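PDB 1ID2: amicyanin from Paracoccus versutus, which probably carries single electrons between redox partners through one type I blue copper centre set in a cupredoxin beta barrel. Local coordinates for residues A[91-94]-A[95-98]; A[72-75]-A[76-79]. All blocks are in the same frame, centred on the assembly; numbering follows the deposited sequence.

Interaction 1 lies in the copper-binding loop and supplies two of the four residues of the metal site, Cys93 and His96; His54 and Met99 complete it. Interaction 2, earlier in the chain, is the turn that leads into strand 77-83, and its centre is about 15 Å from that of interaction 1. The two touch where Met72 CE packs against the Pro95 ring, closest at CG, 4.1 Å. Through this methionine, whose side chain comes within about 6 Å of the copper, the segment 72-75 reaches the surroundings of the site without being a ligand. Strand 77-83, which starts in interaction 2, is followed by strand 87-92, which runs into interaction 1.

Interaction 1. Residues A[91-94]-A[95-98]; sequences YFCT and PHPF. With CU (copper (II) ion), chain D.
With SG anti to the backbone N (chi1 175°), Cys93 turns its thiolate toward the copper, while His96, with CG anti to its carbonyl carbon (chi1 -48°), brings ND1 to the same ion. The copper bonds are 2.0 Å to Cys93 SG and 2.2 Å to His96 ND1, and the two donor atoms stand 3.5 Å apart. His54 ND1 also binds the metal, and Met99 belongs to the site, as in other type I blue copper proteins. The cysteine and histidine ligands are three residues apart, and the chain turns between them: a weak hydrogen bond from His96 N to Cys93 O, 3.0 Å long with an N-H...O angle of only 135°, spans this turn. Within it, Pro95 CG sits 3.7 Å above the plane of the His96 imidazole, over the ring centre, and Pro95 CD touches Cys93 SG at 3.6 Å. Further along, Pro97 CB meets the Phe92 ring at CD2, an apolar contact of 4.4 Å. Thr94 N donates a hydrogen bond to Asn55 OD1, tying the turn to the loop that carries His54. The whole loop joins strand 87-92 to strand 100-105, with strand 57-58 alongside, where Ala57 touches Phe92 and Thr94.

Interaction 2. Residues A[72-75]-A[76-79]; sequences MMTK and DQAY
Asp76 and Lys75 hold the two central positions of a beta turn close to type II, Asp76 with the positive phi of the second; their side chains run side by side. The salt bridge is long, 3.7 Å from Lys75 NZ to Asp76 OD1; a water links Asp76 OD2 weakly to NZ, whose stronger partner is Gly49 O. Gln77 closes the turn, its N donating to Thr74 O at 3.0 Å. With CG anti to its carbonyl carbon (chi1 -66°) and the chain extended beyond, the side chain reaches across so that OE1 accepts from Thr74 N at 2.9 Å. That bond is nearly straight (176° at the hydrogen), its donor tilted 23° from the amide carbonyl plane; Thr74 OG1 adds a weak one. An alanine in place of Gln77 would probably leave Thr74 N and OG1 without this acceptor, the turn resting on its backbone bond. Gln77 CB also packs against Met73 CB at 3.8 Å. Past Ala78, which faces strands 4-13 and 43-48, Met73 SD lies against Tyr79 CB at 3.7 Å, the side chains crossing at about a right angle. One nearly straight bond and a weaker second to OE1 are consistent with polar contacts holding the entry to strand 77-83.

Interaction 1. Residues A[91-94]-A[95-98]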
loop_
_atom_site.group_PDB
_atom_site.type_symbol
_atom_site.label_atom_id
_atom_site.label_comp_id
_atom_site.label_asym_id
_atom_site.label_seq_id
_atom_site.Cartn_x
_atom_site.Cartn_y
_atom_site.Cartn_z
ATOM N N TYR A 91 6.700 2.865 3.144
ATOM C CA TYR A 91 5.768 3.790 2.528
ATOM C C TYR A 91 5.272 4.722 3.608
ATOM O O TYR A 91 5.479 4.476 4.797
ATOM C CB TYR A 91 4.594 3.051 1.868
ATOM C CG TYR A 91 3.831 2.146 2.806
ATOM C CD1 TYR A 91 2.695 2.598 3.468
ATOM C CD2 TYR A 91 4.278 0.850 3.072
ATOM C CE1 TYR A 91 2.036 1.796 4.381
ATOM C CE2 TYR A 91 3.621 0.042 3.979
ATOM C CZ TYR A 91 2.499 0.534 4.636
ATOM O OH TYR A 91 1.816 -0.270 5.508
ATOM N N PHE A 92 4.590 5.771 3.173
ATOM C CA PHE A 92 4.018 6.751 4.059
ATOM C C PHE A 92 2.794 7.300 3.331
ATOM O O PHE A 92 2.541 6.958 2.172
ATOM C CB PHE A 92 5.049 7.869 4.353
ATOM C CG PHE A 92 5.535 8.583 3.119
ATOM C CD1 PHE A 92 6.489 7.996 2.297
ATOM C CD2 PHE A 92 4.947 9.774 2.708
ATOM C CE1 PHE A 92 6.830 8.567 1.085
ATOM C CE2 PHE A 92 5.294 10.355 1.485
ATOM C CZ PHE A 92 6.244 9.732 0.668
ATOM N N CYS A 93 2.003 8.098 4.033
ATOM C CA CYS A 93 0.797 8.665 3.473
ATOM C C CYS A 93 1.136 10.089 3.134
ATOM O O CYS A 93 1.727 10.790 3.941
ATOM C CB CYS A 93 -0.338 8.601 4.503
ATOM S SG CYS A 93 -1.808 9.400 3.921
ATOM N N THR A 94 0.926 10.452 1.882
ATOM C CA THR A 94 1.459 11.679 1.323
ATOM C C THR A 94 1.083 12.928 2.118
ATOM O O THR A 94 1.939 13.742 2.433
ATOM C CB THR A 94 1.005 11.835 -0.149
ATOM O OG1 THR A 94 1.594 10.794 -0.931
ATOM C CG2 THR A 94 1.425 13.189 -0.715
ATOM N N PRO A 95 -0.205 13.099 2.454
ATOM C CA PRO A 95 -0.550 14.288 3.233
ATOM C C PRO A 95 -0.315 14.146 4.754
ATOM O O PRO A 95 -0.323 15.140 5.488
ATOM C CB PRO A 95 -2.019 14.498 2.886
ATOM C CG PRO A 95 -2.517 13.105 2.694
ATOM C CD PRO A 95 -1.411 12.410 1.962
ATOM N N HIS A 96 -0.016 12.923 5.195
ATOM C CA HIS A 96 0.174 12.599 6.609
ATOM C C HIS A 96 1.441 11.775 6.767
ATOM O O HIS A 96 1.376 10.569 7.051
ATOM C CB HIS A 96 -1.022 11.781 7.121
ATOM C CG HIS A 96 -2.362 12.353 6.750
ATOM N ND1 HIS A 96 -3.345 11.571 6.183
ATOM C CD2 HIS A 96 -2.791 13.640 6.808
ATOM C CE1 HIS A 96 -4.337 12.393 5.906
ATOM N NE2 HIS A 96 -4.048 13.659 6.257
ATOM N N PRO A 97 2.620 12.399 6.554
ATOM C CA PRO A 97 3.889 11.674 6.460
ATOM C C PRO A 97 4.339 11.038 7.782
ATOM O O PRO A 97 5.312 10.305 7.823
ATOM C CB PRO A 97 4.878 12.743 6.002
ATOM C CG PRO A 97 4.061 13.983 5.772
ATOM C CD PRO A 97 2.851 13.852 6.574
ATOM N N PHE A 98 3.645 11.347 8.864
ATOM C CA PHE A 98 3.905 10.695 10.124
ATOM C C PHE A 98 3.335 9.295 10.105
ATOM O O PHE A 98 3.600 8.514 11.019
ATOM C CB PHE A 98 3.274 11.485 11.266
ATOM C CG PHE A 98 1.820 11.808 11.046
ATOM C CD1 PHE A 98 0.831 10.930 11.467
ATOM C CD2 PHE A 98 1.445 12.983 10.415
ATOM C CE1 PHE A 98 -0.504 11.211 11.263
ATOM C CE2 PHE A 98 0.087 13.287 10.222
ATOM C CZ PHE A 98 -0.880 12.399 10.647
HETATM CU CU CU D . -3.027 9.480 5.558
#

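Interaction 2. Residues A[72-75]-A[76-79]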
loop_
_atom_site.group_PDB
_atom_site.type_symbol
_atom_site.label_atom_id
_atom_site.label_comp_id
_atom_site.label_asym_id
_atom_site.label_seq_id
_atom_site.Cartn_x
_atom_site.Cartn_y
_atom_site.Cartn_z
ATOM N N MET A 72 -5.510 8.525 -3.636
ATOM C CA MET A 72 -6.206 8.589 -2.332
ATOM C C MET A 72 -7.430 7.661 -2.235
ATOM O O MET A 72 -8.206 7.567 -3.185
ATOM C CB MET A 72 -6.663 10.025 -2.046
ATOM C CG MET A 72 -5.554 11.076 -2.116
ATOM S SD MET A 72 -4.244 10.832 -0.908
ATOM C CE MET A 72 -5.218 10.905 0.498
ATOM N N MET A 73 -7.517 6.897 -1.146
ATOM C CA MET A 73 -8.690 6.078 -0.828
ATOM C C MET A 73 -9.533 6.901 0.114
ATOM O O MET A 73 -9.019 7.641 0.969
ATOM C CB MET A 73 -8.320 4.786 -0.087
ATOM C CG MET A 73 -7.463 3.798 -0.855
ATOM S SD MET A 73 -6.601 2.582 0.208
ATOM C CE MET A 73 -4.957 3.304 0.309
ATOM N N THR A 74 -10.827 6.877 -0.140
ATOM C CA THR A 74 -11.786 7.339 0.827
ATOM C C THR A 74 -12.289 6.090 1.518
ATOM O O THR A 74 -11.711 4.992 1.351
ATOM C CB THR A 74 -12.932 8.094 0.146
ATOM O OG1 THR A 74 -13.621 7.224 -0.759
ATOM C CG2 THR A 74 -12.379 9.265 -0.642
ATOM N N LYS A 75 -13.283 6.277 2.375
ATOM C CA LYS A 75 -13.744 5.239 3.281
ATOM C C LYS A 75 -14.124 3.949 2.547
ATOM O O LYS A 75 -14.909 3.969 1.601
ATOM C CB LYS A 75 -14.937 5.766 4.091
ATOM C CG LYS A 75 -15.427 4.785 5.105
ATOM C CD LYS A 75 -16.602 5.351 5.857
ATOM C CE LYS A 75 -17.210 4.319 6.784
ATOM N NZ LYS A 75 -16.169 3.579 7.523
ATOM N N ASP A 76 -13.623 2.832 3.064
ATOM C CA ASP A 76 -13.763 1.496 2.471
ATOM C C ASP A 76 -13.435 1.381 1.003
ATOM O O ASP A 76 -13.991 0.536 0.299
ATOM C CB ASP A 76 -15.152 0.912 2.728
ATOM C CG ASP A 76 -15.456 0.798 4.190
ATOM O OD1 ASP A 76 -16.503 1.361 4.574
ATOM O OD2 ASP A 76 -14.615 0.234 4.951
ATOM N N GLN A 77 -12.471 2.167 0.553
ATOM C CA GLN A 77 -11.791 1.825 -0.668
ATOM C C GLN A 77 -10.550 1.049 -0.319
ATOM O O GLN A 77 -10.161 0.947 0.855
ATOM C CB GLN A 77 -11.488 3.086 -1.457
ATOM C CG GLN A 77 -12.768 3.717 -1.904
ATOM C CD GLN A 77 -12.563 4.848 -2.866
ATOM O OE1 GLN A 77 -11.747 5.742 -2.636
ATOM N NE2 GLN A 77 -13.359 4.862 -3.920
ATOM N N ALA A 78 -10.062 0.316 -1.303
ATOM C CA ALA A 78 -8.905 -0.511 -1.106
ATOM C C ALA A 78 -7.895 -0.202 -2.224
ATOM O O ALA A 78 -8.229 0.476 -3.195
ATOM C CB ALA A 78 -9.329 -1.968 -1.106
ATOM N N TYR A 79 -6.642 -0.606 -2.041
ATOM C CA TYR A 79 -5.603 -0.335 -3.030
ATOM C C TYR A 79 -4.561 -1.446 -3.008
ATOM O O TYR A 79 -4.238 -1.973 -1.941
ATOM C CB TYR A 79 -4.961 1.020 -2.739
ATOM C CG TYR A 79 -4.068 1.543 -3.838
ATOM C CD1 TYR A 79 -2.692 1.391 -3.750
ATOM C CD2 TYR A 79 -4.589 2.247 -4.924
ATOM C CE1 TYR A 79 -1.855 1.919 -4.689
ATOM C CE2 TYR A 79 -3.741 2.787 -5.885
ATOM C CZ TYR A 79 -2.369 2.619 -5.744
ATOM O OH TYR A 79 -1.470 3.163 -6.625
HETATM O O HOH W 1 -14.833 0.549 7.912
#